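Local coordinates for protein cycloalternan-forming enzyme (Listeria monocytogenes serovar 1/2a, PDB 5F7U) that is a multidomain carbohydrate-active enzyme of glycoside hydrolase family 31, with a TIM-barrel domain, that binds glycans at several separate sites, at residues E406-K420 / D464-E476. The protein carries 1 engineered substitution. Numbering follows the deposited sequence.
Sequences ETYYIWNNATYTAKK and DGTVYEQRDNDEE. With GLC (alpha-D-glucopyranose), chain C; GLC (alpha-D-glucopyranose), chain B; GLC (alpha-D-glucopyranose), chain F.
Glu406 lies over the ring of Tyr468: its CG sits 3.4 Å from the ring centroid, almost on the normal, a CH-pi contact. Glucose of chain C rests its C6 against the opposite face, leaving the tyrosine sandwiched between protein and sugar. Bent at chi2 (-66°), the Glu406 chain swings its carboxylate to Arg471, where OE1 takes NH2 at 2.7 Å in a salt bridge entered from above the carboxylate plane. The same guanidinium holds Thr466 through its two terminal nitrogens, NH1 on the backbone O and NH2 on OG1, while Lys462 gives Glu406 OE1 a second positive partner.

Further along, Gln470 reads the backbone of Lys419 with both ends of its amide. OE1 accepts from Lys419 N at 2.8 Å, on a lone pair in the carbonyl plane, and NE2 returns a bond to Lys419 O at 3.0 Å. NE2 also donates to Asp474 OD1, whose partner oxygen OD2 receives Tyr409 OH at 2.5 Å through its syn lone pair; the ring and carboxylate planes differ by 22°.

These contacts join the loop after barrel strand 396-399 to the first turns of helix 469-481 and the residues leading into it, in the TIM-barrel domain, and form a glycan-binding site between them. Glucose C2 of chain C lies over the centre of one face of the Tyr416 ring. Tyr416 OH and Gln470 N both hydrogen-bond to O6 of that glucose, and Glu469 OE1 accepts from its O4 at 2.6 Å. A water bridges Tyr416 OH and Tyr468 OH. At the outer end Lys420 curls back, NZ reaching Asn473 OD1 at 3.0 Å from above the carbonyl plane.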
# COMPACT_ATOMS: atom_id res chain seq x y z
N GLU A 406 30.69 -5.96 -8.94
CA GLU A 406 30.99 -7.28 -9.44
C GLU A 406 30.45 -8.36 -8.52
O GLU A 406 29.65 -9.18 -8.95
CB GLU A 406 32.50 -7.45 -9.62
CG GLU A 406 33.12 -6.56 -10.68
CD GLU A 406 32.66 -6.85 -12.11
OE1 GLU A 406 31.92 -7.83 -12.36
OE2 GLU A 406 33.03 -6.06 -13.00
N THR A 407 30.90 -8.37 -7.27
CA THR A 407 30.43 -9.33 -6.28
C THR A 407 29.19 -8.81 -5.54
O THR A 407 28.39 -9.58 -5.03
CB THR A 407 31.49 -9.63 -5.20
OG1 THR A 407 31.74 -8.45 -4.41
CG2 THR A 407 32.83 -10.14 -5.82
N TYR A 408 29.09 -7.49 -5.43
CA TYR A 408 28.05 -6.82 -4.64
C TYR A 408 28.07 -7.14 -3.14
O TYR A 408 27.08 -6.94 -2.45
CB TYR A 408 26.65 -7.02 -5.26
CG TYR A 408 26.56 -6.35 -6.59
CD1 TYR A 408 26.30 -4.97 -6.67
CD2 TYR A 408 26.81 -7.06 -7.77
CE1 TYR A 408 26.28 -4.33 -7.89
CE2 TYR A 408 26.80 -6.42 -9.00
CZ TYR A 408 26.52 -5.06 -9.05
OH TYR A 408 26.51 -4.42 -10.27
N TYR A 409 29.20 -7.66 -2.64
CA TYR A 409 29.38 -7.73 -1.19
C TYR A 409 30.71 -7.14 -0.71
O TYR A 409 31.00 -7.17 0.49
CB TYR A 409 29.13 -9.15 -0.65
CG TYR A 409 30.08 -10.21 -1.15
CD1 TYR A 409 31.33 -10.36 -0.56
CD2 TYR A 409 29.71 -11.08 -2.18
CE1 TYR A 409 32.22 -11.33 -1.02
CE2 TYR A 409 30.59 -12.06 -2.64
CZ TYR A 409 31.84 -12.18 -2.05
OH TYR A 409 32.73 -13.15 -2.47
N ILE A 410 31.48 -6.56 -1.64
CA ILE A 410 32.78 -5.95 -1.35
C ILE A 410 32.68 -4.47 -1.72
O ILE A 410 32.14 -4.13 -2.77
CB ILE A 410 33.91 -6.64 -2.13
CG1 ILE A 410 34.01 -8.13 -1.72
CG2 ILE A 410 35.27 -5.93 -1.95
CD1 ILE A 410 34.94 -8.97 -2.58
N TRP A 411 33.20 -3.62 -0.83
CA TRP A 411 33.25 -2.17 -1.04
C TRP A 411 34.05 -1.81 -2.27
O TRP A 411 35.11 -2.41 -2.55
CB TRP A 411 33.81 -1.46 0.20
CG TRP A 411 32.83 -1.51 1.30
CD1 TRP A 411 32.66 -2.51 2.22
CD2 TRP A 411 31.78 -0.54 1.55
NE1 TRP A 411 31.58 -2.21 3.05
CE2 TRP A 411 31.04 -1.01 2.66
CE3 TRP A 411 31.42 0.69 0.95
CZ2 TRP A 411 29.94 -0.32 3.18
CZ3 TRP A 411 30.33 1.39 1.48
CH2 TRP A 411 29.60 0.87 2.59
N ASN A 412 33.58 -0.81 -3.01
CA ASN A 412 34.31 -0.32 -4.17
C ASN A 412 35.75 0.06 -3.81
O ASN A 412 36.01 0.64 -2.75
CB ASN A 412 33.59 0.87 -4.81
CG ASN A 412 33.89 1.01 -6.28
OD1 ASN A 412 34.57 0.15 -6.87
ND2 ASN A 412 33.34 2.06 -6.91
N ASN A 413 36.68 -0.31 -4.70
CA ASN A 413 38.12 -0.00 -4.56
C ASN A 413 38.86 -0.80 -3.47
O ASN A 413 40.08 -0.62 -3.31
CB ASN A 413 38.42 1.51 -4.36
CG ASN A 413 37.82 2.42 -5.42
OD1 ASN A 413 37.58 3.59 -5.13
ND2 ASN A 413 37.60 1.92 -6.64
N ALA A 414 38.16 -1.67 -2.74
CA ALA A 414 38.81 -2.49 -1.71
C ALA A 414 39.71 -3.54 -2.36
O ALA A 414 39.34 -4.15 -3.37
CB ALA A 414 37.79 -3.16 -0.79
N THR A 415 40.89 -3.73 -1.78
CA THR A 415 41.80 -4.78 -2.26
C THR A 415 41.89 -5.86 -1.19
O THR A 415 41.58 -5.60 -0.02
CB THR A 415 43.18 -4.22 -2.64
OG1 THR A 415 43.77 -3.53 -1.53
CG2 THR A 415 43.06 -3.27 -3.84
N TYR A 416 42.29 -7.07 -1.60
CA TYR A 416 42.23 -8.29 -0.77
C TYR A 416 42.84 -9.46 -1.54
O TYR A 416 42.96 -9.41 -2.77
CB TYR A 416 40.76 -8.63 -0.42
CG TYR A 416 39.87 -8.72 -1.64
CD1 TYR A 416 39.74 -9.92 -2.36
CD2 TYR A 416 39.18 -7.59 -2.11
CE1 TYR A 416 38.94 -10.00 -3.49
CE2 TYR A 416 38.38 -7.66 -3.25
CZ TYR A 416 38.26 -8.86 -3.93
OH TYR A 416 37.47 -8.93 -5.05
N THR A 417 43.20 -10.53 -0.82
CA THR A 417 43.54 -11.79 -1.46
C THR A 417 42.22 -12.51 -1.74
O THR A 417 41.43 -12.76 -0.82
CB THR A 417 44.49 -12.62 -0.59
OG1 THR A 417 45.69 -11.86 -0.38
CG2 THR A 417 44.85 -13.96 -1.26
N ALA A 418 41.98 -12.83 -3.01
CA ALA A 418 40.75 -13.50 -3.41
C ALA A 418 40.62 -14.85 -2.71
O ALA A 418 41.63 -15.52 -2.43
CB ALA A 418 40.69 -13.67 -4.92
N LYS A 419 39.38 -15.23 -2.41
CA LYS A 419 39.11 -16.49 -1.74
C LYS A 419 38.39 -17.45 -2.66
O LYS A 419 37.47 -17.07 -3.39
CB LYS A 419 38.31 -16.27 -0.46
CG LYS A 419 39.05 -15.53 0.64
CD LYS A 419 38.16 -15.34 1.87
CE LYS A 419 38.94 -14.81 3.07
NZ LYS A 419 40.06 -15.69 3.45
N LYS A 420 38.85 -18.70 -2.64
CA LYS A 420 38.23 -19.78 -3.41
C LYS A 420 37.12 -20.45 -2.59
O LYS A 420 36.98 -20.20 -1.38
CB LYS A 420 39.30 -20.82 -3.80
CG LYS A 420 40.41 -20.31 -4.71
CD LYS A 420 39.99 -20.26 -6.18
CE LYS A 420 41.20 -20.36 -7.11
NZ LYS A 420 40.88 -19.72 -8.42
N ASP A 464 28.77 -11.06 -16.73
CA ASP A 464 28.73 -10.41 -18.05
C ASP A 464 29.88 -10.84 -18.96
O ASP A 464 30.22 -10.14 -19.92
CB ASP A 464 28.71 -8.90 -17.87
CG ASP A 464 29.98 -8.35 -17.25
OD1 ASP A 464 30.81 -9.14 -16.74
OD2 ASP A 464 30.13 -7.12 -17.26
N GLY A 465 30.49 -11.98 -18.65
CA GLY A 465 31.56 -12.53 -19.47
C GLY A 465 32.92 -11.89 -19.27
O GLY A 465 33.90 -12.38 -19.82
N THR A 466 33.01 -10.80 -18.50
CA THR A 466 34.30 -10.22 -18.11
C THR A 466 34.99 -11.08 -17.04
O THR A 466 34.32 -11.80 -16.28
CB THR A 466 34.18 -8.77 -17.59
OG1 THR A 466 33.31 -8.72 -16.45
CG2 THR A 466 33.64 -7.81 -18.67
N VAL A 467 36.32 -11.02 -17.01
CA VAL A 467 37.12 -11.70 -15.99
C VAL A 467 37.15 -10.84 -14.73
O VAL A 467 37.46 -9.65 -14.79
CB VAL A 467 38.56 -12.01 -16.50
CG1 VAL A 467 39.42 -12.61 -15.39
CG2 VAL A 467 38.51 -12.95 -17.69
N TYR A 468 36.78 -11.44 -13.59
CA TYR A 468 36.91 -10.76 -12.29
C TYR A 468 37.08 -11.83 -11.23
O TYR A 468 36.13 -12.57 -10.92
CB TYR A 468 35.69 -9.87 -11.99
CG TYR A 468 35.95 -8.83 -10.93
CD1 TYR A 468 36.55 -7.61 -11.26
CD2 TYR A 468 35.59 -9.04 -9.58
CE1 TYR A 468 36.80 -6.64 -10.30
CE2 TYR A 468 35.82 -8.07 -8.61
CZ TYR A 468 36.43 -6.87 -8.98
OH TYR A 468 36.69 -5.88 -8.04
N GLU A 469 38.30 -11.94 -10.70
CA GLU A 469 38.72 -13.11 -9.91
C GLU A 469 37.71 -13.60 -8.86
O GLU A 469 37.30 -14.77 -8.91
CB GLU A 469 40.09 -12.85 -9.27
CG GLU A 469 40.71 -14.09 -8.65
CD GLU A 469 42.09 -13.84 -8.07
OE1 GLU A 469 42.49 -12.66 -7.88
OE2 GLU A 469 42.79 -14.83 -7.78
N GLN A 470 37.31 -12.72 -7.94
CA GLN A 470 36.41 -13.12 -6.85
C GLN A 470 35.06 -13.61 -7.34
O GLN A 470 34.54 -14.59 -6.83
CB GLN A 470 36.23 -12.00 -5.81
CG GLN A 470 35.58 -12.48 -4.50
CD GLN A 470 36.37 -13.62 -3.86
OE1 GLN A 470 37.57 -13.53 -3.71
NE2 GLN A 470 35.68 -14.70 -3.50
N ARG A 471 34.52 -12.90 -8.33
CA ARG A 471 33.23 -13.23 -8.92
C ARG A 471 33.33 -14.59 -9.62
O ARG A 471 32.44 -15.43 -9.45
CB ARG A 471 32.83 -12.12 -9.89
CG ARG A 471 31.35 -11.99 -10.19
CD ARG A 471 31.20 -11.01 -11.36
NE ARG A 471 31.32 -11.71 -12.64
CZ ARG A 471 31.91 -11.25 -13.74
NH1 ARG A 471 31.91 -12.02 -14.82
NH2 ARG A 471 32.49 -10.05 -13.79
N ASP A 472 34.41 -14.81 -10.36
CA ASP A 472 34.67 -16.09 -11.04
C ASP A 472 34.77 -17.26 -10.04
O ASP A 472 34.13 -18.29 -10.22
CB ASP A 472 35.91 -15.99 -11.96
CG ASP A 472 35.68 -15.05 -13.13
OD1 ASP A 472 34.52 -14.92 -13.60
OD2 ASP A 472 36.66 -14.41 -13.60
N ASN A 473 35.53 -17.05 -8.96
CA ASN A 473 35.63 -18.03 -7.86
C ASN A 473 34.25 -18.39 -7.27
O ASN A 473 33.91 -19.58 -7.14
CB ASN A 473 36.55 -17.52 -6.75
CG ASN A 473 38.02 -17.46 -7.15
OD1 ASN A 473 38.43 -17.93 -8.21
ND2 ASN A 473 38.83 -16.86 -6.29
N ASP A 474 33.47 -17.36 -6.93
CA ASP A 474 32.15 -17.55 -6.36
C ASP A 474 31.21 -18.30 -7.30
O ASP A 474 30.45 -19.16 -6.86
CB ASP A 474 31.53 -16.20 -5.98
CG ASP A 474 32.22 -15.54 -4.79
OD1 ASP A 474 33.13 -16.14 -4.18
OD2 ASP A 474 31.83 -14.40 -4.45
N GLU A 475 31.29 -17.98 -8.59
CA GLU A 475 30.46 -18.63 -9.60
C GLU A 475 30.76 -20.13 -9.69
O GLU A 475 29.83 -20.94 -9.71
CB GLU A 475 30.64 -17.99 -10.97
CG GLU A 475 29.67 -18.57 -11.97
CD GLU A 475 29.71 -17.92 -13.33
OE1 GLU A 475 29.74 -18.66 -14.33
OE2 GLU A 475 29.71 -16.68 -13.40
N GLU A 476 32.04 -20.48 -9.76
CA GLU A 476 32.43 -21.88 -9.82
C GLU A 476 31.90 -22.67 -8.62
O GLU A 476 31.36 -23.77 -8.79
CB GLU A 476 33.96 -22.02 -9.95
CG GLU A 476 34.42 -23.44 -10.26
CD GLU A 476 35.89 -23.52 -10.63
OE1 GLU A 476 36.52 -22.45 -10.88
OE2 GLU A 476 36.43 -24.65 -10.69
C1 GLC C . 40.70 -6.90 -5.93
C2 GLC C . 41.77 -7.80 -5.31
C3 GLC C . 42.43 -8.70 -6.36
C4 GLC C . 41.38 -9.47 -7.17
C5 GLC C . 40.31 -8.53 -7.74
C6 GLC C . 39.16 -9.30 -8.36
O2 GLC C . 42.77 -7.01 -4.66
O3 GLC C . 43.30 -9.63 -5.72
O4 GLC C . 42.01 -10.18 -8.23
O5 GLC C . 39.77 -7.68 -6.71
O6 GLC C . 38.52 -10.10 -7.35
C1 GLC B . 40.53 -5.07 -10.97
C2 GLC B . 41.69 -4.09 -11.32
C3 GLC B . 42.63 -3.80 -10.14
C4 GLC B . 41.87 -3.52 -8.85
C5 GLC B . 40.97 -4.74 -8.63
C6 GLC B . 40.39 -4.87 -7.23
O1 GLC B . 40.93 -6.45 -11.08
O2 GLC B . 42.45 -4.62 -12.42
O3 GLC B . 43.48 -2.68 -10.44
O4 GLC B . 42.78 -3.36 -7.75
O5 GLC B . 39.97 -4.81 -9.66
O6 GLC B . 41.32 -5.80 -6.63
C1 GLC F . 21.88 1.16 -10.66
C2 GLC F . 22.41 0.54 -11.96
C3 GLC F . 23.12 -0.80 -11.68
C4 GLC F . 24.17 -0.65 -10.59
C5 GLC F . 23.49 -0.08 -9.34
C6 GLC F . 24.40 0.05 -8.12
O2 GLC F . 21.33 0.29 -12.86
O3 GLC F . 23.72 -1.29 -12.88
O4 GLC F . 24.75 -1.94 -10.32
O5 GLC F . 22.91 1.20 -9.65
O6 GLC F . 25.35 1.09 -8.37
O HOH W 1 36.18 -6.65 -5.54
O HOH W 2 43.97 -12.20 -5.10
O HOH W 3 35.00 -18.34 -4.02
O HOH W 4 41.56 -17.08 -6.58